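Local coordinates for protein transcription factor E (PDB 1Q1H) that helps start archaeal transcription, enhancing TATA-box recognition and RNA polymerase recruitment, its N-terminal winged helix domain being involved in DNA binding in the preinitiation complex, at residues A[3-8]-A[23-28]; A[18-23]-A[54-59]; A[31-36]-A[77-82]. All blocks are in the same frame, centred on the assembly; numbering follows the deposited sequence.

Helix 21-30 ties two of the three contacts together: interaction 1 sets the N-terminal segment 3-8 against it, and interaction 2 packs segment 18-23, which leads into it, on helix 47-60. They share V23, and L24 CD1 meets L57 CD2 at 4.0 Å, which makes the two apolar patches continuous. Interaction 2 is the most buried and wholly apolar. Interaction 1 is partly buried, with a long salt bridge beside its apolar patch. Interaction 3 differs in kind, since backbone hydrogen bonds attach the loop 31-36 to strand 77-81. M34 and P82 carry it back to helix 21-30 by packing on I26 and L27, while W80 lies against L54, N55 and E58 of helix 47-60.

Interaction 1: A[3-8]-A[23-28]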
loop_
_atom_site.group_PDB
_atom_site.type_symbol
_atom_site.label_atom_id
_atom_site.label_comp_id
_atom_site.label_asym_id
_atom_site.label_seq_id
_atom_site.Cartn_x
_atom_site.Cartn_y
_atom_site.Cartn_z
ATOM N N ASN A 3 15.549 4.335 -9.594
ATOM C CA ASN A 3 14.487 5.130 -10.189
ATOM C C ASN A 3 13.226 4.299 -10.319
ATOM O O ASN A 3 12.424 4.529 -11.216
ATOM C CB ASN A 3 14.901 5.630 -11.569
ATOM C CG ASN A 3 16.346 5.339 -11.878
ATOM O OD1 ASN A 3 17.236 5.671 -11.096
ATOM N ND2 ASN A 3 16.594 4.720 -13.027
ATOM N N ALA A 4 13.053 3.326 -9.431
ATOM C CA ALA A 4 11.867 2.482 -9.472
ATOM C C ALA A 4 10.939 2.742 -8.280
ATOM O O ALA A 4 9.788 2.316 -8.288
ATOM C CB ALA A 4 12.268 1.007 -9.536
ATOM N N GLU A 5 11.435 3.430 -7.253
ATOM C CA GLU A 5 10.592 3.750 -6.100
ATOM C C GLU A 5 9.952 5.088 -6.436
ATOM O O GLU A 5 9.412 5.776 -5.577
ATOM C CB GLU A 5 11.413 3.872 -4.806
ATOM C CG GLU A 5 10.561 3.864 -3.532
ATOM C CD GLU A 5 11.329 4.293 -2.279
ATOM O OE1 GLU A 5 11.812 5.448 -2.231
ATOM O OE2 GLU A 5 11.443 3.482 -1.332
ATOM N N ASP A 6 10.043 5.443 -7.713
ATOM C CA ASP A 6 9.483 6.678 -8.246
ATOM C C ASP A 6 8.740 6.329 -9.534
ATOM O O ASP A 6 7.637 6.801 -9.776
ATOM C CB ASP A 6 10.593 7.697 -8.527
ATOM C CG ASP A 6 11.157 8.319 -7.255
ATOM O OD1 ASP A 6 10.358 8.765 -6.406
ATOM O OD2 ASP A 6 12.394 8.377 -7.108
ATOM N N LEU A 7 9.355 5.495 -10.359
ATOM C CA LEU A 7 8.726 5.054 -11.594
ATOM C C LEU A 7 7.505 4.253 -11.150
ATOM O O LEU A 7 6.664 3.837 -11.958
ATOM C CB LEU A 7 9.700 4.164 -12.377
ATOM C CG LEU A 7 9.177 3.179 -13.427
ATOM C CD1 LEU A 7 8.475 3.931 -14.550
ATOM C CD2 LEU A 7 10.350 2.350 -13.968
ATOM N N PHE A 8 7.430 4.051 -9.838
ATOM C CA PHE A 8 6.353 3.302 -9.205
ATOM C C PHE A 8 5.311 4.307 -8.716
ATOM O O PHE A 8 4.115 4.150 -8.976
ATOM C CB PHE A 8 6.927 2.482 -8.030
ATOM C CG PHE A 8 5.985 1.444 -7.479
ATOM C CD1 PHE A 8 5.368 0.518 -8.324
ATOM C CD2 PHE A 8 5.726 1.381 -6.110
ATOM C CE1 PHE A 8 4.506 -0.456 -7.814
ATOM C CE2 PHE A 8 4.866 0.414 -5.586
ATOM C CZ PHE A 8 4.257 -0.504 -6.437
ATOM N N VAL A 23 -0.444 6.473 0.496
ATOM C CA VAL A 23 -0.436 5.153 1.111
ATOM C C VAL A 23 0.743 4.328 0.623
ATOM O O VAL A 23 1.526 3.813 1.430
ATOM C CB VAL A 23 -1.750 4.385 0.815
ATOM C CG1 VAL A 23 -1.502 2.873 0.844
ATOM C CG2 VAL A 23 -2.814 4.760 1.858
ATOM N N LEU A 24 0.868 4.213 -0.698
ATOM C CA LEU A 24 1.952 3.445 -1.309
ATOM C C LEU A 24 3.281 3.838 -0.683
ATOM O O LEU A 24 4.182 3.013 -0.547
ATOM C CB LEU A 24 1.999 3.700 -2.813
ATOM C CG LEU A 24 2.640 2.612 -3.672
ATOM C CD1 LEU A 24 1.890 1.318 -3.461
ATOM C CD2 LEU A 24 2.615 3.006 -5.153
ATOM N N ARG A 25 3.379 5.106 -0.295
ATOM C CA ARG A 25 4.573 5.660 0.323
ATOM C C ARG A 25 5.004 4.945 1.602
ATOM O O ARG A 25 6.011 4.235 1.596
ATOM C CB ARG A 25 4.361 7.149 0.610
ATOM C CG ARG A 25 4.534 8.047 -0.610
ATOM C CD ARG A 25 5.913 7.850 -1.215
ATOM N NE ARG A 25 6.974 8.002 -0.224
ATOM C CZ ARG A 25 8.150 7.381 -0.281
ATOM N NH1 ARG A 25 8.429 6.554 -1.283
ATOM N NH2 ARG A 25 9.051 7.590 0.669
ATOM N N ILE A 26 4.258 5.146 2.689
ATOM C CA ILE A 26 4.565 4.507 3.975
ATOM C C ILE A 26 5.037 3.072 3.745
ATOM O O ILE A 26 5.971 2.598 4.389
ATOM C CB ILE A 26 3.322 4.431 4.908
ATOM C CG1 ILE A 26 2.903 5.823 5.391
ATOM C CG2 ILE A 26 3.642 3.552 6.107
ATOM C CD1 ILE A 26 2.507 6.779 4.283
ATOM N N LEU A 27 4.363 2.385 2.828
ATOM C CA LEU A 27 4.704 1.016 2.495
ATOM C C LEU A 27 6.134 0.982 1.978
ATOM O O LEU A 27 7.002 0.355 2.582
ATOM C CB LEU A 27 3.741 0.473 1.426
ATOM C CG LEU A 27 2.297 0.114 1.810
ATOM C CD1 LEU A 27 1.513 -0.255 0.572
ATOM C CD2 LEU A 27 2.292 -1.047 2.785
ATOM N N LEU A 28 6.376 1.673 0.863
ATOM C CA LEU A 28 7.709 1.721 0.252
ATOM C C LEU A 28 8.768 2.083 1.288
ATOM O O LEU A 28 9.931 1.724 1.138
ATOM C CB LEU A 28 7.731 2.726 -0.919
ATOM C CG LEU A 28 6.930 2.316 -2.172
ATOM C CD1 LEU A 28 6.834 3.444 -3.183
ATOM C CD2 LEU A 28 7.601 1.124 -2.812
#
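F8 brings the CD2-CE2 bond of its ring against the isobutyl group of L24, with F8 CE2 3.5 Å from L24 CD2 and F8 CD2 almost as near to that methyl. This is where the N-terminal segment 3-8, leading into helix 7-13, joins helix 21-30 of the winged helix domain, consistent with an extension added to the fold. The two side chains run at about a right angle, and the methyl approaches the ring obliquely. L28, one turn further along the helix, meets the ring differently: its CD1 lies near the ring plane, at the edge, 3.7 Å from F8 CD2. Both F8 and L24 turn CG anti to the backbone N (chi1 -168° and -156°), and each bond from CA to CB heads for the other segment. Beyond the contact, F62 meets the F8 ring, while I9 touches R25 and L28 and A12 touches L24, continuing the interface along helix 7-13.

E5 also packs on L28. Its extended chain slides past the leucine in the opposite direction, bringing E5 CG to 3.8 Å from L28 CD1. The E5 carboxylate approaches R25, the carboxylate and guanidinium planes being 74° apart. The salt bridge is long, and R25 has a stronger partner in D29 of its own helix, reached through NH2. Bends at chi2 and chi3 fold the arginine back over the contact, so that NH1 ends 3.7 Å from E5 OE1, which lies at the guanidinium edge near its plane.

Interaction 2: A[18-23]-A[54-59]; sequences DDVIDV and LNLLEE
Two nearest CA pairs, V20 with L57 at 7.2 Å and V23 with L54 at 7.3 Å, show that the register descends along helix 47-60 as segment 18-23 ascends into helix 21-30, the two segments lying crossed at a distance that side chains alone can bridge. No hydrogen bond crosses; the contact is entirely apolar. V20 and L57 reach toward each other tip to tip, though the exact fit of their ends is doubtful. L56, more exposed, adds its CB 4.3 Å from V20 CG2. V23 carries the second half. With CG1 anti to the backbone N (chi1 153°), this methyl touches two leucines, 3.6 Å from L54 CD2 and 3.9 Å from L57 CD1. The V23 side chain crosses L54 at about a right angle and L57 obliquely. L54 sets out away from segment 18-23, yet its CD2 branch returns to V23. L16 and F62 also touch L57, and W80 of the wing strand touches L54. These valines and leucines, spaced three residues apart, contribute to the hydrophobic core characteristic of a winged helix domain, where helices 21-30 and 47-60 correspond to the first and third of the canonical fold, helix 7-13 being an addition before them.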
loop_
_atom_site.group_PDB
_atom_site.type_symbol
_atom_site.label_atom_id
_atom_site.label_comp_id
_atom_site.label_asym_id
_atom_site.label_seq_id
_atom_site.Cartn_x
_atom_site.Cartn_y
_atom_site.Cartn_z
ATOM N N ASP A 18 -4.066 10.789 -5.568
ATOM C CA ASP A 18 -2.845 11.245 -4.941
ATOM C C ASP A 18 -3.117 10.818 -3.512
ATOM O O ASP A 18 -2.199 10.576 -2.725
ATOM C CB ASP A 18 -2.732 12.758 -5.025
ATOM C CG ASP A 18 -2.591 13.248 -6.448
ATOM O OD1 ASP A 18 -3.285 12.687 -7.324
ATOM O OD2 ASP A 18 -1.800 14.196 -6.689
ATOM N N ASP A 19 -4.408 10.722 -3.199
ATOM C CA ASP A 19 -4.863 10.290 -1.886
ATOM C C ASP A 19 -4.248 8.911 -1.727
ATOM O O ASP A 19 -3.891 8.490 -0.620
ATOM C CB ASP A 19 -6.388 10.152 -1.853
ATOM C CG ASP A 19 -7.116 11.490 -1.820
ATOM O OD1 ASP A 19 -6.733 12.419 -2.575
ATOM O OD2 ASP A 19 -8.096 11.596 -1.044
ATOM N N VAL A 20 -4.124 8.225 -2.860
ATOM C CA VAL A 20 -3.563 6.883 -2.920
ATOM C C VAL A 20 -2.037 6.868 -2.791
ATOM O O VAL A 20 -1.484 6.149 -1.951
ATOM C CB VAL A 20 -4.001 6.183 -4.239
ATOM C CG1 VAL A 20 -2.888 5.308 -4.780
ATOM C CG2 VAL A 20 -5.254 5.341 -3.989
ATOM N N ILE A 21 -1.364 7.666 -3.618
ATOM C CA ILE A 21 0.093 7.742 -3.609
ATOM C C ILE A 21 0.662 7.884 -2.205
ATOM O O ILE A 21 1.759 7.407 -1.926
ATOM C CB ILE A 21 0.598 8.911 -4.486
ATOM C CG1 ILE A 21 0.719 8.458 -5.942
ATOM C CG2 ILE A 21 1.952 9.402 -3.994
ATOM C CD1 ILE A 21 -0.577 8.027 -6.580
ATOM N N ASP A 22 -0.081 8.538 -1.320
ATOM C CA ASP A 22 0.368 8.717 0.062
ATOM C C ASP A 22 0.490 7.381 0.779
ATOM O O ASP A 22 1.411 7.180 1.571
ATOM C CB ASP A 22 -0.608 9.610 0.819
ATOM C CG ASP A 22 -0.783 10.954 0.155
ATOM O OD1 ASP A 22 0.162 11.776 0.206
ATOM O OD2 ASP A 22 -1.863 11.179 -0.430
ATOM N N VAL A 23 -0.444 6.473 0.496
ATOM C CA VAL A 23 -0.436 5.153 1.111
ATOM C C VAL A 23 0.743 4.328 0.623
ATOM O O VAL A 23 1.526 3.813 1.430
ATOM C CB VAL A 23 -1.750 4.385 0.815
ATOM C CG1 VAL A 23 -1.502 2.873 0.844
ATOM C CG2 VAL A 23 -2.814 4.760 1.858
ATOM N N LEU A 54 -5.878 1.302 -0.314
ATOM C CA LEU A 54 -5.285 -0.004 -0.562
ATOM C C LEU A 54 -5.995 -0.852 -1.631
ATOM O O LEU A 54 -5.338 -1.338 -2.545
ATOM C CB LEU A 54 -5.184 -0.786 0.746
ATOM C CG LEU A 54 -4.128 -0.264 1.718
ATOM C CD1 LEU A 54 -4.239 -0.973 3.064
ATOM C CD2 LEU A 54 -2.757 -0.481 1.117
ATOM N N ASN A 55 -7.313 -1.026 -1.556
ATOM C CA ASN A 55 -7.984 -1.860 -2.557
ATOM C C ASN A 55 -7.967 -1.279 -3.962
ATOM O O ASN A 55 -8.062 -2.026 -4.928
ATOM C CB ASN A 55 -9.440 -2.152 -2.178
ATOM C CG ASN A 55 -9.588 -2.722 -0.778
ATOM O OD1 ASN A 55 -8.623 -3.186 -0.170
ATOM N ND2 ASN A 55 -10.810 -2.693 -0.262
ATOM N N LEU A 56 -7.867 0.049 -4.068
ATOM C CA LEU A 56 -7.828 0.752 -5.361
ATOM C C LEU A 56 -6.508 0.492 -6.082
ATOM O O LEU A 56 -6.484 0.270 -7.288
ATOM C CB LEU A 56 -8.000 2.260 -5.153
ATOM C CG LEU A 56 -9.381 2.900 -5.324
ATOM C CD1 LEU A 56 -9.370 4.230 -4.646
ATOM C CD2 LEU A 56 -9.745 3.076 -6.793
ATOM N N LEU A 57 -5.412 0.547 -5.326
ATOM C CA LEU A 57 -4.067 0.295 -5.842
ATOM C C LEU A 57 -4.013 -1.193 -6.139
ATOM O O LEU A 57 -3.628 -1.614 -7.232
ATOM C CB LEU A 57 -3.021 0.619 -4.772
ATOM C CG LEU A 57 -2.672 2.051 -4.357
ATOM C CD1 LEU A 57 -2.364 2.078 -2.865
ATOM C CD2 LEU A 57 -1.467 2.545 -5.145
ATOM N N GLU A 58 -4.400 -1.977 -5.134
ATOM C CA GLU A 58 -4.421 -3.432 -5.217
ATOM C C GLU A 58 -5.025 -3.840 -6.541
ATOM O O GLU A 58 -4.482 -4.670 -7.251
ATOM C CB GLU A 58 -5.233 -4.006 -4.049
ATOM C CG GLU A 58 -5.414 -5.521 -4.051
ATOM C CD GLU A 58 -6.397 -5.998 -5.110
ATOM O OE1 GLU A 58 -7.533 -5.480 -5.156
ATOM O OE2 GLU A 58 -6.037 -6.898 -5.896
ATOM N N GLU A 59 -6.149 -3.228 -6.869
ATOM C CA GLU A 59 -6.852 -3.498 -8.116
ATOM C C GLU A 59 -5.952 -3.261 -9.321
ATOM O O GLU A 59 -6.035 -3.980 -10.311
ATOM C CB GLU A 59 -8.082 -2.598 -8.194
ATOM C CG GLU A 59 -8.746 -2.527 -9.530
ATOM C CD GLU A 59 -9.586 -1.271 -9.649
ATOM O OE1 GLU A 59 -8.996 -0.162 -9.642
ATOM O OE2 GLU A 59 -10.828 -1.387 -9.737
#

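Interaction 3: A[31-36]-A[77-82]; sequences GTEMTD and IYYWKP
M34 O is held by two neighbouring residues of strand 77-81. W80 N donates a hydrogen bond of 2.7 Å to M34 O, almost straight at 176° and nearly along the C=O axis. The same oxygen also accepts a CA-H...O contact from Y79 CA at 3.5 Å. In return, M34 N donates to W80 O over 3.0 Å, in the carbonyl plane. Together these bonds make M34 and W80 a single hydrogen-bonded antiparallel bridge, consistent with the short first strand of a winged helix fold, laid on strand 77-81. That strand pairs through I77, Y79 and K81 with strand 64-68, the other strand of the wing. E33 CA adds a further CA-H...O contact to W80 O, at 3.2 Å.

The side chains around the bridge leave in different directions. M34 points away from the strand and packs on I26 and L27 of helix 21-30. The indole of W80 turns its edge to M34 O and T35 CA, with the backbone N of D36 lying oblique to it, while Y65 and helix 47-60 touch the ring. E33, extended beyond CG, runs obliquely across Y79, with its carboxylate 29° from the ring plane and OE1 3.6 Å from Y79 CB; R66 forms a salt bridge with that oxygen. T35 puts OG1 anti to its own N (chi1 -176°), which brings the hydroxyl to 3.1 Å from Y78 O and 2.8 Å from D36 OD2. One proton cannot serve both acceptors fully, and the choice is not settled. D36 in turn forms a salt bridge through OD1 to R51. The two main-chain bonds therefore set M34 opposite W80, whereas the carboxylates of E33 and D36 pair with R66 and R51, linking the loop 31-36 to strand 64-68 and helix 47-60.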
loop_
_atom_site.group_PDB
_atom_site.type_symbol
_atom_site.label_atom_id
_atom_site.label_comp_id
_atom_site.label_asym_id
_atom_site.label_seq_id
_atom_site.Cartn_x
_atom_site.Cartn_y
_atom_site.Cartn_z
ATOM N N GLY A 31 9.324 -0.876 4.386
ATOM C CA GLY A 31 10.053 -1.960 3.746
ATOM C C GLY A 31 9.655 -3.369 4.149
ATOM O O GLY A 31 10.360 -4.329 3.845
ATOM N N THR A 32 8.529 -3.488 4.845
ATOM C CA THR A 32 8.019 -4.778 5.297
ATOM C C THR A 32 6.511 -4.639 5.456
ATOM O O THR A 32 6.009 -3.531 5.662
ATOM C CB THR A 32 8.624 -5.188 6.649
ATOM O OG1 THR A 32 9.971 -4.714 6.739
ATOM C CG2 THR A 32 8.637 -6.706 6.772
ATOM N N GLU A 33 5.802 -5.765 5.370
ATOM C CA GLU A 33 4.343 -5.787 5.464
ATOM C C GLU A 33 3.763 -4.815 6.466
ATOM O O GLU A 33 4.351 -4.564 7.520
ATOM C CB GLU A 33 3.820 -7.165 5.848
ATOM C CG GLU A 33 4.662 -8.336 5.448
ATOM C CD GLU A 33 3.960 -9.632 5.774
ATOM O OE1 GLU A 33 3.030 -9.994 5.026
ATOM O OE2 GLU A 33 4.316 -10.274 6.785
ATOM N N MET A 34 2.584 -4.300 6.130
ATOM C CA MET A 34 1.865 -3.374 6.982
ATOM C C MET A 34 0.373 -3.704 6.924
ATOM O O MET A 34 -0.069 -4.460 6.063
ATOM C CB MET A 34 2.127 -1.942 6.526
ATOM C CG MET A 34 3.579 -1.500 6.700
ATOM S SD MET A 34 3.719 0.269 7.105
ATOM C CE MET A 34 3.220 0.238 8.817
ATOM N N THR A 35 -0.410 -3.156 7.844
ATOM C CA THR A 35 -1.844 -3.434 7.854
ATOM C C THR A 35 -2.653 -2.160 8.033
ATOM O O THR A 35 -2.329 -1.345 8.884
ATOM C CB THR A 35 -2.213 -4.408 8.977
ATOM O OG1 THR A 35 -3.603 -4.722 8.879
ATOM C CG2 THR A 35 -1.933 -3.792 10.341
ATOM N N ASP A 36 -3.708 -1.994 7.238
ATOM C CA ASP A 36 -4.523 -0.787 7.316
ATOM C C ASP A 36 -4.333 -0.071 8.649
ATOM O O ASP A 36 -4.040 1.125 8.669
ATOM C CB ASP A 36 -6.004 -1.100 7.067
ATOM C CG ASP A 36 -6.524 -2.210 7.941
ATOM O OD1 ASP A 36 -7.745 -2.443 7.931
ATOM O OD2 ASP A 36 -5.717 -2.854 8.637
ATOM N N ILE A 77 -6.509 -11.578 9.541
ATOM C CA ILE A 77 -5.818 -10.330 9.256
ATOM C C ILE A 77 -5.257 -10.234 7.843
ATOM O O ILE A 77 -4.772 -11.210 7.282
ATOM C CB ILE A 77 -4.671 -10.091 10.254
ATOM C CG1 ILE A 77 -5.150 -10.374 11.674
ATOM C CG2 ILE A 77 -4.209 -8.643 10.176
ATOM C CD1 ILE A 77 -4.040 -10.319 12.709
ATOM N N TYR A 78 -5.338 -9.043 7.267
ATOM C CA TYR A 78 -4.809 -8.819 5.933
ATOM C C TYR A 78 -3.533 -8.022 6.083
ATOM O O TYR A 78 -3.474 -7.090 6.887
ATOM C CB TYR A 78 -5.780 -8.010 5.078
ATOM C CG TYR A 78 -7.087 -8.694 4.800
ATOM C CD1 TYR A 78 -8.057 -8.799 5.778
ATOM C CD2 TYR A 78 -7.365 -9.214 3.540
ATOM C CE1 TYR A 78 -9.283 -9.401 5.507
ATOM C CE2 TYR A 78 -8.584 -9.816 3.260
ATOM C CZ TYR A 78 -9.536 -9.904 4.246
ATOM O OH TYR A 78 -10.748 -10.490 3.980
ATOM N N TYR A 79 -2.507 -8.398 5.326
ATOM C CA TYR A 79 -1.255 -7.668 5.367
ATOM C C TYR A 79 -0.932 -7.191 3.968
ATOM O O TYR A 79 -1.085 -7.922 2.994
ATOM C CB TYR A 79 -0.123 -8.530 5.906
ATOM C CG TYR A 79 -0.177 -8.743 7.397
ATOM C CD1 TYR A 79 -1.038 -9.686 7.961
ATOM C CD2 TYR A 79 0.655 -8.022 8.246
ATOM C CE1 TYR A 79 -1.060 -9.911 9.336
ATOM C CE2 TYR A 79 0.641 -8.235 9.625
ATOM C CZ TYR A 79 -0.215 -9.181 10.162
ATOM O OH TYR A 79 -0.213 -9.400 11.520
ATOM N N TRP A 80 -0.492 -5.948 3.869
ATOM C CA TRP A 80 -0.178 -5.378 2.575
ATOM C C TRP A 80 1.308 -5.207 2.340
ATOM O O TRP A 80 2.090 -5.038 3.280
ATOM C CB TRP A 80 -0.908 -4.043 2.430
ATOM C CG TRP A 80 -2.357 -4.217 2.668
ATOM C CD1 TRP A 80 -2.995 -4.243 3.876
ATOM C CD2 TRP A 80 -3.351 -4.507 1.683
ATOM N NE1 TRP A 80 -4.332 -4.536 3.700
ATOM C CE2 TRP A 80 -4.573 -4.702 2.363
ATOM C CE3 TRP A 80 -3.325 -4.624 0.293
ATOM C CZ2 TRP A 80 -5.752 -5.002 1.701
ATOM C CZ3 TRP A 80 -4.496 -4.919 -0.367
ATOM C CH2 TRP A 80 -5.698 -5.107 0.338
ATOM N N LYS A 81 1.688 -5.262 1.070
ATOM C CA LYS A 81 3.074 -5.109 0.675
ATOM C C LYS A 81 3.021 -4.454 -0.697
ATOM O O LYS A 81 1.998 -4.547 -1.384
ATOM C CB LYS A 81 3.736 -6.492 0.584
ATOM C CG LYS A 81 5.240 -6.524 0.846
ATOM C CD LYS A 81 5.773 -7.957 0.842
ATOM C CE LYS A 81 7.305 -8.011 0.930
ATOM N NZ LYS A 81 7.847 -9.412 0.853
ATOM N N PRO A 82 4.096 -3.746 -1.096
ATOM C CA PRO A 82 4.189 -3.073 -2.393
ATOM C C PRO A 82 4.727 -4.044 -3.447
ATOM O O PRO A 82 5.806 -4.609 -3.272
ATOM C CB PRO A 82 5.177 -1.944 -2.127
ATOM C CG PRO A 82 5.113 -1.741 -0.667
ATOM C CD PRO A 82 5.040 -3.137 -0.152
#